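Local coordinates for phosphoribosyl-AMP cyclohydrolase (Medicago truncatula, PDB 7BGM), which probably catalyses the second and third steps of histidine biosynthesis, removing diphosphate from phosphoribosyl-ATP and then opening the adenine ring of phosphoribosyl-AMP, at residues Lys153-Asn158 with Val193-Met198; Ser133-Arg138 with Ala197-Ala202; Leu157-Leu162 with Leu201-Val206; Lys16-Ala21 with Tyr54-Ser59; Phe110-Leu113 with Val118-Asn121. All coordinates share one frame; numbering follows the deposited sequence.

Interaction 1. Residues Lys153-Asn158 with Val193-Met198; sequences KRLLLN and VLYHAM
Leu-155 points from helix 151-156 toward helix 183-204 and sets a single methyl, CD1, against two aromatic residues that follow one another in sequence. That methyl lies 3.6 Å from CD2 of His-196 and 3.8 Å from CE2 of Tyr-195, slanting onto both rings. The rings themselves are turned against each other: Tyr-195 CD2 stands over the centre of the imidazole, 3.6 Å above its plane, while CE1 of His-196 lies at the tyrosine's edge, in its plane. They part at chi1. Tyr-195 carries CG anti to the backbone N (164°), whereas His-196 has CG anti to the carbonyl carbon (-70°), and between them they make the angled pair of surfaces that CD1 meets.

The polar ends have partners outside the two segments. Tyr-195 OH hydrogen-bonds Thr-152 OG1, and His-196 ND1 bonds the backbone O of Asp-192, a zinc ligand. Tyr-195 and Thr-152 both belong to an AMP site of the pyrophosphohydrolase half. Between the segments themselves the contact is apolar dispersion, to which the tyrosine hydroxyl adds a polar tie to the same short helix; the ND1 bond probably fixes the turn of the imidazole, while that to Thr-152 holds the hydroxyl in position.

Interaction 2. Residues Ser133-Arg138 with Ala197-Ala202; sequences STISQR and AMVLLA
The shortest polar bonds round Ile-135 and its partners Met-198 and Ala-202 are helical ones: Leu-201 N gives to Ala-197 O at 2.9 Å, and Gln-137 N gives to Ser-133 O at the same length. No hydrogen bond runs from one segment to the other. What joins them is Ile-135, whose side chain points at helix 183-204 and divides its two branches between neighbours. CG2, anti to the backbone N, presses on CB of Ala-202 at 3.5 Å, the closest approach here. CG1 goes the other way, anti to the carbonyl carbon (chi1 -67°), and carries CD1 to within 3.8 Å of Met-198 CB. The same methyl reaches CG2 of Val-199 more loosely, at 4.2 Å. Ile-135 and Met-198 meet at about a right angle, with the methionine touched at its base rather than at its sulfur.

This is helix-on-helix packing inside the all-helical pyrophosphohydrolase region, which belongs to the MazG clan. The short axes of 133-138 and 197-202 pass 9.8 Å apart with a crossing angle of -51°, and Ile-135 sits where the backbones are nearest. On its other side, helix 183-204 packs Ala-197 on Met-190 of the second subunit.

Away from the apolar patch, Gln-137 NE2 bonds Ser-133 OG at 3.2 Å, nearly in its own amide plane, one turn back on the same helix. Arg-138, a residue of an AMP site, lays one face of its guanidinium over CG2 of Thr-134, and its backbone O accepts from Lys-153 NZ.

Interaction 3. Residues Leu157-Leu162 with Leu201-Val206; sequences LNDKLL and LALKDV
Leu-162 and Leu-203 are brought together by different chi1 settings: in Leu-162 the CG atom stands anti to the backbone N (176°), in Leu-203 anti to the carbonyl carbon (-66°). Each side chain points at the opposing segment, and the two reach toward each other until the methyls meet tip to tip, CD2 of Leu-162 lying 3.6 Å from CD1 of Leu-203. The same CD1 also touches Asp-159, whose OD1 comes to 3.4 Å. That oxygen lies against a methyl, a van der Waals contact and no hydrogen bond.

Both segments lie where helices end. At 157-162 the chain leaves helix 151-156 and enters helix 159-178; Asn-158 is the N-cap, and its OD1 takes weak bonds from Lys-160 N and Leu-161 N, the latter almost straight at 176°. At 201-206, helix 183-204 stops in a Schellman motif: Asp-205 has positive phi, Val-206 N returns to Leu-201 O at 3.0 Å, and Asp-205 N to Ala-202 O.

Lys-160 forms a salt bridge with Glu-178 of the second subunit, Lys-204 NZ bonds Glu-181 O of that subunit, and Asp-159 packs on Leu-177 of the same neighbour. One leucine methyl thus meets a buried methyl and a carboxylate oxygen: the interface turns from apolar to polar without any hydrogen bond or salt bridge between the segments, while nearby lysines make theirs to the other subunit.

Interaction 4. Residues Lys16-Ala21 with Tyr54-Ser59; sequences KGLAVA and YSRSRS
Leu-18 and Tyr-54 form the close-packed half of this contact. The leucine is buried and points at the tyrosine, setting CD2 3.7 Å from CD2 of the ring, and the two side chains meet at about a right angle. Tyr-54 holds its ring toward Leu-18 with CG anti to the backbone N (chi1 -178°). Phe-36 on strand 31-37 also packs on Leu-18, and its backbone hydrogen-bonds that of Tyr-54, so the strand between the two segments contributes to both. The backbone N of Leu-18 gives to Asp-14 OD1, which also accepts from Lys-16 N and so fixes the approach to strand 19-25.

The other half is hardly farther off but lies on the solvent side, because Arg-56 is exposed. CD1 of Leu-18 meets only the aliphatic part of this arginine, 3.8 Å from its CG and 4.0 Å from its CD. Beyond that the arginine chain bends at chi3 (-62°), and its guanidinium carries on to a long, weak ion pair with Asp-84 of the second subunit, at a zinc site there. The rest of segment 54-59 turns outward. Ser-55 OG accepts from Arg-58 N at 3.0 Å with an N-H...O angle of 157°, and it also pairs with Ser-57 OG at 3.2 Å.

That backbone bond to a serine three residues earlier is an ST motif, here in the connection of the antiparallel hairpin 52-55/60-63, whose second strand carries Trp-62, which binds AMP in the cyclohydrolase half.

Interaction 5. Residues Phe110-Leu113 with Val118-Asn121; sequences FDLL and VEGN
The long connection that leads from strand 105-108 to helix 127-140 folds back on itself here, with Asp-111 and Leu-112 on its outgoing limb facing Glu-119 and Gly-120 on its return. The outgoing limb makes a helix-like turn, closed by a weak bond from Leu-113 N to Phe-110 O at 3.3 Å. The return limb is extended, without regular strand structure.

Leu-112 provides the apolar touch: its CD2 lies 4.2 Å from CG of Glu-119, the two side chains slanting past each other. It is the aliphatic stem of the glutamate that is met, not the carboxylate. Asp-111 points toward the return limb and holds OD2 3.6 Å from the backbone O of Gly-120. Two acceptor oxygens facing one another make no hydrogen bond, and the approach is probably mildly unfavourable. The carboxylate's other oxygen, OD1, has a long, weak ion pair with Lys-114.

Little holds the limbs together, and both Leu-112 and the return limb touch crystal neighbours, so lattice packing may influence their position. Within the dimer, Leu-112 packs on Leu-7 of the second subunit, while Asn-121 lies on Tyr-106 and Thr-107 of its own chain, bringing the return limb back alongside strand 105-108. The contact belongs to the connection between the cyclohydrolase and pyrophosphohydrolase parts, which are fused in one chain as in HisIE-like enzymes.

Overall arrangement
Interactions 1, 2 and 3 form one cluster in the pyrophosphohydrolase region, their centres 6 to 8 Å apart. All three use helix 183-204, against which helices 151-156, 127-140 and 159-178 are laid in turn. Interactions 1 and 2 are buried and apolar, the first with aromatic partners and the second aliphatic throughout; interaction 3 is only partly buried and admits a carboxylate. Leu-156 and Val-199 pack together where the first two meet. Interaction 4 lies on the opposite side of the chain's centre, its own centre about 46 Å from that of interaction 1, and joins strand ends rather than helices. Interaction 5 is a surface contact and falls between interaction 4 and the helical cluster in sequence.

Interaction 1. Residues Lys153-Asn158 with Val193-Met198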
# COMPACT_ATOMS: atom_id res chain seq x y z
N LYS A 153 2.37 0.33 -25.85
CA LYS A 153 1.97 1.43 -26.72
C LYS A 153 1.06 0.95 -27.85
O LYS A 153 0.15 1.67 -28.26
CB LYS A 153 3.22 2.13 -27.28
CG LYS A 153 2.93 3.44 -28.00
CD LYS A 153 2.35 4.50 -27.06
CE LYS A 153 2.28 5.86 -27.75
NZ LYS A 153 1.67 6.92 -26.91
N ARG A 154 1.29 -0.28 -28.35
CA ARG A 154 0.44 -0.83 -29.40
C ARG A 154 -1.02 -0.93 -28.94
O ARG A 154 -1.94 -0.65 -29.71
CB ARG A 154 0.94 -2.22 -29.82
CG ARG A 154 2.34 -2.26 -30.44
CD ARG A 154 2.82 -3.71 -30.61
NE ARG A 154 2.30 -4.35 -31.82
CZ ARG A 154 1.17 -5.06 -31.88
NH1 ARG A 154 0.42 -5.23 -30.81
NH2 ARG A 154 0.80 -5.60 -33.04
N LEU A 155 -1.24 -1.34 -27.69
CA LEU A 155 -2.60 -1.49 -27.17
C LEU A 155 -3.26 -0.14 -26.93
O LEU A 155 -4.47 0.01 -27.12
CB LEU A 155 -2.58 -2.31 -25.89
CG LEU A 155 -2.21 -3.78 -26.03
CD1 LEU A 155 -2.00 -4.39 -24.66
CD2 LEU A 155 -3.29 -4.53 -26.78
N LEU A 156 -2.48 0.86 -26.51
CA LEU A 156 -3.02 2.19 -26.30
C LEU A 156 -3.50 2.82 -27.59
O LEU A 156 -4.36 3.71 -27.55
CB LEU A 156 -1.97 3.09 -25.67
CG LEU A 156 -1.68 2.81 -24.20
CD1 LEU A 156 -0.35 3.48 -23.80
CD2 LEU A 156 -2.83 3.31 -23.35
N LEU A 157 -2.98 2.37 -28.73
CA LEU A 157 -3.31 2.93 -30.04
C LEU A 157 -4.18 2.00 -30.87
O LEU A 157 -4.25 2.17 -32.09
CB LEU A 157 -2.03 3.25 -30.81
CG LEU A 157 -1.15 4.38 -30.27
CD1 LEU A 157 0.14 4.44 -31.05
CD2 LEU A 157 -1.88 5.72 -30.34
N ASN A 158 -4.86 1.04 -30.26
CA ASN A 158 -5.75 0.17 -31.03
C ASN A 158 -6.81 -0.38 -30.07
O ASN A 158 -6.66 -1.47 -29.52
CB ASN A 158 -4.96 -0.95 -31.71
CG ASN A 158 -5.84 -1.83 -32.59
OD1 ASN A 158 -7.06 -1.68 -32.63
ND2 ASN A 158 -5.21 -2.77 -33.28
N VAL A 193 -5.36 -10.35 -17.14
CA VAL A 193 -6.58 -9.55 -17.05
C VAL A 193 -6.25 -8.17 -16.51
O VAL A 193 -6.67 -7.15 -17.08
CB VAL A 193 -7.63 -10.27 -16.17
CG1 VAL A 193 -8.82 -9.35 -15.91
CG2 VAL A 193 -8.09 -11.55 -16.84
N LEU A 194 -5.52 -8.12 -15.40
CA LEU A 194 -5.21 -6.83 -14.78
C LEU A 194 -4.46 -5.92 -15.74
O LEU A 194 -4.80 -4.74 -15.89
CB LEU A 194 -4.38 -7.04 -13.51
CG LEU A 194 -5.15 -7.19 -12.22
CD1 LEU A 194 -4.14 -7.28 -11.13
CD2 LEU A 194 -6.05 -5.97 -12.04
N TYR A 195 -3.42 -6.45 -16.38
CA TYR A 195 -2.61 -5.61 -17.26
C TYR A 195 -3.47 -5.00 -18.37
O TYR A 195 -3.46 -3.78 -18.57
CB TYR A 195 -1.45 -6.42 -17.84
CG TYR A 195 -0.79 -5.78 -19.02
CD1 TYR A 195 0.09 -4.72 -18.86
CD2 TYR A 195 -1.02 -6.25 -20.32
CE1 TYR A 195 0.71 -4.13 -19.95
CE2 TYR A 195 -0.40 -5.66 -21.41
CZ TYR A 195 0.46 -4.60 -21.22
OH TYR A 195 1.08 -4.02 -22.30
N HIS A 196 -4.23 -5.82 -19.08
CA HIS A 196 -5.02 -5.30 -20.20
C HIS A 196 -6.12 -4.36 -19.71
O HIS A 196 -6.38 -3.31 -20.32
CB HIS A 196 -5.57 -6.45 -21.03
CG HIS A 196 -4.52 -7.18 -21.80
ND1 HIS A 196 -3.86 -8.28 -21.31
CD2 HIS A 196 -3.99 -6.94 -23.03
CE1 HIS A 196 -2.98 -8.70 -22.21
NE2 HIS A 196 -3.05 -7.91 -23.26
N ALA A 197 -6.76 -4.70 -18.59
CA ALA A 197 -7.76 -3.79 -18.04
C ALA A 197 -7.12 -2.45 -17.70
O ALA A 197 -7.71 -1.40 -17.96
CB ALA A 197 -8.44 -4.40 -16.82
N MET A 198 -5.92 -2.47 -17.11
CA MET A 198 -5.30 -1.21 -16.74
C MET A 198 -4.93 -0.36 -17.95
O MET A 198 -4.87 0.88 -17.83
CB MET A 198 -4.09 -1.47 -15.84
CG MET A 198 -4.59 -1.78 -14.45
SD MET A 198 -3.29 -2.40 -13.42
CE MET A 198 -2.37 -0.89 -13.20

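Interaction 2. Residues Ser133-Arg138 with Ala197-Ala202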
# COMPACT_ATOMS: atom_id res chain seq x y z
N SER A 133 1.87 3.56 -13.38
CA SER A 133 2.74 4.66 -13.80
C SER A 133 3.42 4.36 -15.14
O SER A 133 3.51 5.24 -16.01
CB SER A 133 3.76 4.92 -12.70
OG SER A 133 4.66 5.95 -13.04
N THR A 134 3.90 3.14 -15.32
CA THR A 134 4.53 2.76 -16.58
C THR A 134 3.57 2.93 -17.76
O THR A 134 3.95 3.49 -18.79
CB THR A 134 5.01 1.31 -16.49
OG1 THR A 134 6.10 1.24 -15.57
CG2 THR A 134 5.47 0.79 -17.85
N ILE A 135 2.32 2.49 -17.60
CA ILE A 135 1.35 2.63 -18.68
C ILE A 135 1.11 4.10 -19.01
O ILE A 135 1.03 4.48 -20.18
CB ILE A 135 0.05 1.91 -18.29
CG1 ILE A 135 0.29 0.40 -18.22
CG2 ILE A 135 -1.07 2.27 -19.26
CD1 ILE A 135 -0.85 -0.36 -17.54
N SER A 136 0.96 4.93 -17.98
CA SER A 136 0.74 6.36 -18.17
C SER A 136 1.91 6.98 -18.93
O SER A 136 1.70 7.77 -19.88
CB SER A 136 0.54 7.02 -16.79
OG SER A 136 0.34 8.42 -16.90
N GLN A 137 3.14 6.61 -18.57
CA GLN A 137 4.30 7.10 -19.30
C GLN A 137 4.26 6.68 -20.77
O GLN A 137 4.61 7.47 -21.65
CB GLN A 137 5.58 6.61 -18.65
CG GLN A 137 5.74 7.08 -17.23
CD GLN A 137 6.97 6.49 -16.59
OE1 GLN A 137 8.05 6.50 -17.18
NE2 GLN A 137 6.82 5.96 -15.39
N ARG A 138 3.86 5.43 -21.05
CA ARG A 138 3.73 5.01 -22.44
C ARG A 138 2.67 5.82 -23.18
O ARG A 138 2.84 6.17 -24.35
CB ARG A 138 3.39 3.52 -22.52
CG ARG A 138 4.36 2.61 -21.80
CD ARG A 138 5.55 2.21 -22.65
NE ARG A 138 6.58 1.57 -21.84
CZ ARG A 138 6.51 0.34 -21.33
NH1 ARG A 138 5.44 -0.42 -21.54
NH2 ARG A 138 7.51 -0.14 -20.61
N ALA A 197 -6.76 -4.70 -18.59
CA ALA A 197 -7.76 -3.79 -18.04
C ALA A 197 -7.12 -2.45 -17.70
O ALA A 197 -7.71 -1.40 -17.96
CB ALA A 197 -8.44 -4.40 -16.82
N MET A 198 -5.92 -2.47 -17.11
CA MET A 198 -5.30 -1.21 -16.74
C MET A 198 -4.93 -0.36 -17.95
O MET A 198 -4.87 0.88 -17.83
CB MET A 198 -4.09 -1.47 -15.84
CG MET A 198 -4.59 -1.78 -14.45
SD MET A 198 -3.29 -2.40 -13.42
CE MET A 198 -2.37 -0.89 -13.20
N VAL A 199 -4.66 -0.98 -19.10
CA VAL A 199 -4.46 -0.18 -20.31
C VAL A 199 -5.74 0.55 -20.69
O VAL A 199 -5.72 1.74 -21.06
CB VAL A 199 -3.93 -1.05 -21.47
CG1 VAL A 199 -3.73 -0.20 -22.74
CG2 VAL A 199 -2.62 -1.72 -21.05
N LEU A 200 -6.89 -0.13 -20.59
CA LEU A 200 -8.17 0.53 -20.82
C LEU A 200 -8.42 1.64 -19.80
O LEU A 200 -8.89 2.73 -20.16
CB LEU A 200 -9.32 -0.50 -20.80
CG LEU A 200 -10.75 0.01 -21.01
CD1 LEU A 200 -11.63 -1.07 -21.70
CD2 LEU A 200 -11.42 0.45 -19.72
N LEU A 201 -8.10 1.40 -18.52
CA LEU A 201 -8.25 2.48 -17.54
C LEU A 201 -7.44 3.71 -17.94
O LEU A 201 -7.92 4.84 -17.80
CB LEU A 201 -7.82 2.01 -16.15
CG LEU A 201 -8.62 0.89 -15.48
CD1 LEU A 201 -8.10 0.66 -14.06
CD2 LEU A 201 -10.11 1.21 -15.46
N ALA A 202 -6.22 3.50 -18.44
CA ALA A 202 -5.41 4.63 -18.87
C ALA A 202 -6.08 5.41 -20.00
O ALA A 202 -6.07 6.65 -20.00
CB ALA A 202 -4.03 4.15 -19.31

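Interaction 3. Residues Leu157-Leu162 with Leu201-Val206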
# COMPACT_ATOMS: atom_id res chain seq x y z
N LEU A 157 -2.98 2.37 -28.73
CA LEU A 157 -3.31 2.93 -30.04
C LEU A 157 -4.18 2.00 -30.87
O LEU A 157 -4.25 2.17 -32.09
CB LEU A 157 -2.03 3.25 -30.81
CG LEU A 157 -1.15 4.38 -30.27
CD1 LEU A 157 0.14 4.44 -31.05
CD2 LEU A 157 -1.88 5.72 -30.34
N ASN A 158 -4.86 1.04 -30.26
CA ASN A 158 -5.75 0.17 -31.03
C ASN A 158 -6.81 -0.38 -30.07
O ASN A 158 -6.66 -1.47 -29.52
CB ASN A 158 -4.96 -0.95 -31.71
CG ASN A 158 -5.84 -1.83 -32.59
OD1 ASN A 158 -7.06 -1.68 -32.63
ND2 ASN A 158 -5.21 -2.77 -33.28
N ASP A 159 -7.88 0.40 -29.89
CA ASP A 159 -8.99 0.04 -29.01
C ASP A 159 -9.53 -1.35 -29.28
O ASP A 159 -9.94 -2.07 -28.36
CB ASP A 159 -10.12 1.06 -29.17
CG ASP A 159 -9.85 2.37 -28.45
OD1 ASP A 159 -8.77 2.51 -27.83
OD2 ASP A 159 -10.73 3.26 -28.51
N LYS A 160 -9.60 -1.74 -30.56
CA LYS A 160 -10.27 -2.99 -30.90
C LYS A 160 -9.40 -4.20 -30.55
O LYS A 160 -9.91 -5.21 -30.05
CB LYS A 160 -10.65 -3.01 -32.39
CG LYS A 160 -11.65 -1.91 -32.77
CD LYS A 160 -12.60 -1.53 -31.62
CE LYS A 160 -13.75 -2.53 -31.42
NZ LYS A 160 -14.16 -2.63 -29.98
N LEU A 161 -8.09 -4.11 -30.80
CA LEU A 161 -7.18 -5.12 -30.29
C LEU A 161 -7.27 -5.21 -28.77
O LEU A 161 -7.33 -6.31 -28.21
CB LEU A 161 -5.75 -4.82 -30.73
CG LEU A 161 -4.61 -5.66 -30.16
CD1 LEU A 161 -4.82 -7.13 -30.50
CD2 LEU A 161 -3.27 -5.18 -30.70
N LEU A 162 -7.33 -4.06 -28.09
CA LEU A 162 -7.32 -4.05 -26.63
C LEU A 162 -8.57 -4.72 -26.06
O LEU A 162 -8.47 -5.55 -25.14
CB LEU A 162 -7.20 -2.63 -26.09
CG LEU A 162 -7.26 -2.47 -24.56
CD1 LEU A 162 -6.14 -3.23 -23.85
CD2 LEU A 162 -7.25 -1.00 -24.18
N LEU A 201 -8.10 1.40 -18.52
CA LEU A 201 -8.25 2.48 -17.54
C LEU A 201 -7.44 3.71 -17.94
O LEU A 201 -7.92 4.84 -17.80
CB LEU A 201 -7.82 2.01 -16.15
CG LEU A 201 -8.62 0.89 -15.48
CD1 LEU A 201 -8.10 0.66 -14.06
CD2 LEU A 201 -10.11 1.21 -15.46
N ALA A 202 -6.22 3.50 -18.44
CA ALA A 202 -5.41 4.63 -18.87
C ALA A 202 -6.08 5.41 -20.00
O ALA A 202 -6.07 6.65 -20.00
CB ALA A 202 -4.03 4.15 -19.31
N LEU A 203 -6.65 4.70 -20.97
CA LEU A 203 -7.35 5.38 -22.06
C LEU A 203 -8.56 6.18 -21.57
O LEU A 203 -8.89 7.23 -22.16
CB LEU A 203 -7.76 4.36 -23.13
CG LEU A 203 -6.61 3.68 -23.89
CD1 LEU A 203 -7.10 2.59 -24.82
CD2 LEU A 203 -5.79 4.74 -24.66
N LYS A 204 -9.22 5.73 -20.50
CA LYS A 204 -10.40 6.39 -19.94
C LYS A 204 -10.07 7.39 -18.84
O LYS A 204 -11.00 8.01 -18.30
CB LYS A 204 -11.38 5.35 -19.40
CG LYS A 204 -11.93 4.39 -20.46
CD LYS A 204 -12.72 5.11 -21.59
CE LYS A 204 -13.97 5.82 -21.06
NZ LYS A 204 -14.75 6.55 -22.15
N ASP A 205 -8.80 7.56 -18.49
CA ASP A 205 -8.37 8.52 -17.48
C ASP A 205 -8.89 8.13 -16.10
O ASP A 205 -9.27 8.98 -15.29
CB ASP A 205 -8.80 9.95 -17.86
CG ASP A 205 -8.03 11.02 -17.10
OD1 ASP A 205 -6.96 10.71 -16.54
OD2 ASP A 205 -8.50 12.18 -17.08
N VAL A 206 -8.94 6.82 -15.83
CA VAL A 206 -9.38 6.27 -14.54
C VAL A 206 -8.16 5.76 -13.78
O VAL A 206 -7.35 5.00 -14.33
CB VAL A 206 -10.42 5.16 -14.72
CG1 VAL A 206 -10.77 4.57 -13.36
CG2 VAL A 206 -11.67 5.75 -15.36

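Interaction 4. Residues Lys16-Ala21 with Tyr54-Ser59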
# COMPACT_ATOMS: atom_id res chain seq x y z
N LYS A 16 10.05 12.09 25.46
CA LYS A 16 9.49 13.41 25.16
C LYS A 16 7.97 13.36 25.04
O LYS A 16 7.36 14.35 24.61
CB LYS A 16 10.11 13.97 23.88
CG LYS A 16 11.56 14.35 24.04
CD LYS A 16 11.73 15.37 25.15
CE LYS A 16 13.19 15.76 25.34
NZ LYS A 16 13.39 16.63 26.53
N GLY A 17 7.35 12.23 25.40
CA GLY A 17 5.92 12.09 25.29
C GLY A 17 5.41 11.83 23.89
O GLY A 17 4.23 12.06 23.64
N LEU A 18 6.26 11.32 22.98
CA LEU A 18 5.89 11.16 21.57
C LEU A 18 5.86 9.70 21.14
O LEU A 18 6.56 8.84 21.71
CB LEU A 18 6.86 11.94 20.64
CG LEU A 18 6.97 13.44 20.95
CD1 LEU A 18 7.99 14.08 20.04
CD2 LEU A 18 5.62 14.04 20.77
N ALA A 19 5.02 9.42 20.15
CA ALA A 19 5.07 8.19 19.38
C ALA A 19 5.20 8.55 17.89
O ALA A 19 4.85 9.65 17.47
CB ALA A 19 3.82 7.35 19.62
N VAL A 20 5.68 7.61 17.09
CA VAL A 20 5.75 7.82 15.63
C VAL A 20 4.35 7.66 15.07
O VAL A 20 3.64 6.73 15.45
CB VAL A 20 6.71 6.81 14.98
CG1 VAL A 20 6.57 6.80 13.45
CG2 VAL A 20 8.15 7.11 15.38
N ALA A 21 3.93 8.58 14.20
CA ALA A 21 2.64 8.46 13.53
C ALA A 21 2.83 8.48 12.02
O ALA A 21 3.39 9.43 11.46
CB ALA A 21 1.66 9.58 13.94
N TYR A 54 2.21 16.35 16.30
CA TYR A 54 2.95 17.32 17.11
C TYR A 54 4.24 17.68 16.40
O TYR A 54 5.04 16.79 16.08
CB TYR A 54 3.25 16.74 18.48
CG TYR A 54 3.97 17.68 19.42
CD1 TYR A 54 3.27 18.64 20.14
CD2 TYR A 54 5.34 17.59 19.60
CE1 TYR A 54 3.92 19.49 21.01
CE2 TYR A 54 6.01 18.44 20.48
CZ TYR A 54 5.29 19.39 21.17
OH TYR A 54 5.93 20.23 22.05
N SER A 55 4.47 18.96 16.17
CA SER A 55 5.71 19.41 15.53
C SER A 55 6.81 19.56 16.59
O SER A 55 6.66 20.36 17.53
CB SER A 55 5.51 20.73 14.78
OG SER A 55 6.76 21.37 14.50
N ARG A 56 7.90 18.80 16.44
CA ARG A 56 9.01 18.95 17.37
C ARG A 56 9.66 20.32 17.25
O ARG A 56 10.02 20.93 18.27
CB ARG A 56 10.04 17.84 17.14
CG ARG A 56 9.48 16.45 17.43
CD ARG A 56 10.47 15.34 17.12
NE ARG A 56 10.84 15.32 15.70
CZ ARG A 56 11.79 14.55 15.18
NH1 ARG A 56 12.46 13.72 15.97
NH2 ARG A 56 12.05 14.59 13.88
N SER A 57 9.80 20.84 16.03
CA SER A 57 10.50 22.12 15.87
C SER A 57 9.66 23.28 16.38
O SER A 57 10.21 24.24 16.93
CB SER A 57 10.86 22.34 14.40
OG SER A 57 9.70 22.41 13.60
N ARG A 58 8.35 23.22 16.21
CA ARG A 58 7.47 24.30 16.63
C ARG A 58 6.86 24.07 18.01
O ARG A 58 6.18 24.96 18.53
CB ARG A 58 6.36 24.52 15.59
CG ARG A 58 6.91 24.93 14.22
CD ARG A 58 5.90 25.74 13.42
NE ARG A 58 6.39 26.05 12.08
CZ ARG A 58 5.61 26.33 11.04
NH1 ARG A 58 4.29 26.32 11.17
NH2 ARG A 58 6.15 26.59 9.85
N SER A 59 7.13 22.91 18.62
CA SER A 59 6.53 22.52 19.90
C SER A 59 5.03 22.78 19.92
O SER A 59 4.50 23.38 20.85
CB SER A 59 7.23 23.23 21.06
OG SER A 59 8.59 22.84 21.14

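Interaction 5. Residues Phe110-Leu113 with Val118-Asn121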
# COMPACT_ATOMS: atom_id res chain seq x y z
N PHE A 110 18.68 4.59 -4.36
CA PHE A 110 19.47 3.74 -5.25
C PHE A 110 19.85 4.46 -6.55
O PHE A 110 20.81 4.05 -7.20
CB PHE A 110 18.70 2.45 -5.55
CG PHE A 110 18.64 1.50 -4.39
CD1 PHE A 110 19.23 1.81 -3.19
CD2 PHE A 110 18.00 0.27 -4.52
CE1 PHE A 110 19.18 0.92 -2.12
CE2 PHE A 110 17.96 -0.62 -3.47
CZ PHE A 110 18.54 -0.30 -2.26
N ASP A 111 19.13 5.52 -6.91
CA ASP A 111 19.43 6.26 -8.13
C ASP A 111 20.80 6.93 -8.07
O ASP A 111 21.54 6.94 -9.06
CB ASP A 111 18.35 7.31 -8.40
CG ASP A 111 17.14 6.74 -9.13
OD1 ASP A 111 17.16 5.54 -9.48
OD2 ASP A 111 16.18 7.50 -9.37
N LEU A 112 21.15 7.49 -6.90
CA LEU A 112 22.40 8.23 -6.77
C LEU A 112 23.65 7.36 -6.98
O LEU A 112 24.75 7.91 -7.08
CB LEU A 112 22.46 8.91 -5.39
CG LEU A 112 21.68 10.23 -5.20
CD1 LEU A 112 21.76 10.73 -3.76
CD2 LEU A 112 22.18 11.32 -6.17
N LEU A 113 23.50 6.03 -7.07
CA LEU A 113 24.63 5.14 -7.30
C LEU A 113 24.81 4.75 -8.77
O LEU A 113 25.70 3.95 -9.08
CB LEU A 113 24.48 3.88 -6.44
CG LEU A 113 23.89 4.00 -5.02
CD1 LEU A 113 23.92 2.65 -4.30
CD2 LEU A 113 24.57 5.09 -4.18
N VAL A 118 23.12 12.68 -13.27
CA VAL A 118 21.73 13.08 -13.42
C VAL A 118 21.04 12.73 -12.11
O VAL A 118 21.49 11.86 -11.37
CB VAL A 118 21.07 12.37 -14.64
CG1 VAL A 118 20.92 10.85 -14.39
CG2 VAL A 118 19.72 13.01 -15.01
N GLU A 119 19.96 13.44 -11.81
CA GLU A 119 19.09 13.08 -10.69
C GLU A 119 17.65 13.11 -11.18
O GLU A 119 17.33 13.78 -12.17
CB GLU A 119 19.26 14.03 -9.50
CG GLU A 119 20.67 14.09 -8.94
CD GLU A 119 20.84 15.26 -8.03
OE1 GLU A 119 20.11 15.35 -7.04
OE2 GLU A 119 21.67 16.13 -8.31
N GLY A 120 16.78 12.37 -10.49
CA GLY A 120 15.39 12.37 -10.86
C GLY A 120 14.52 11.86 -9.73
O GLY A 120 14.58 10.68 -9.35
N ASN A 121 13.68 12.73 -9.18
CA ASN A 121 12.77 12.31 -8.14
C ASN A 121 11.61 11.51 -8.73
O ASN A 121 11.24 11.66 -9.90
CB ASN A 121 12.25 13.52 -7.34
CG ASN A 121 13.31 14.06 -6.35
OD1 ASN A 121 14.30 13.39 -6.05
ND2 ASN A 121 13.11 15.26 -5.87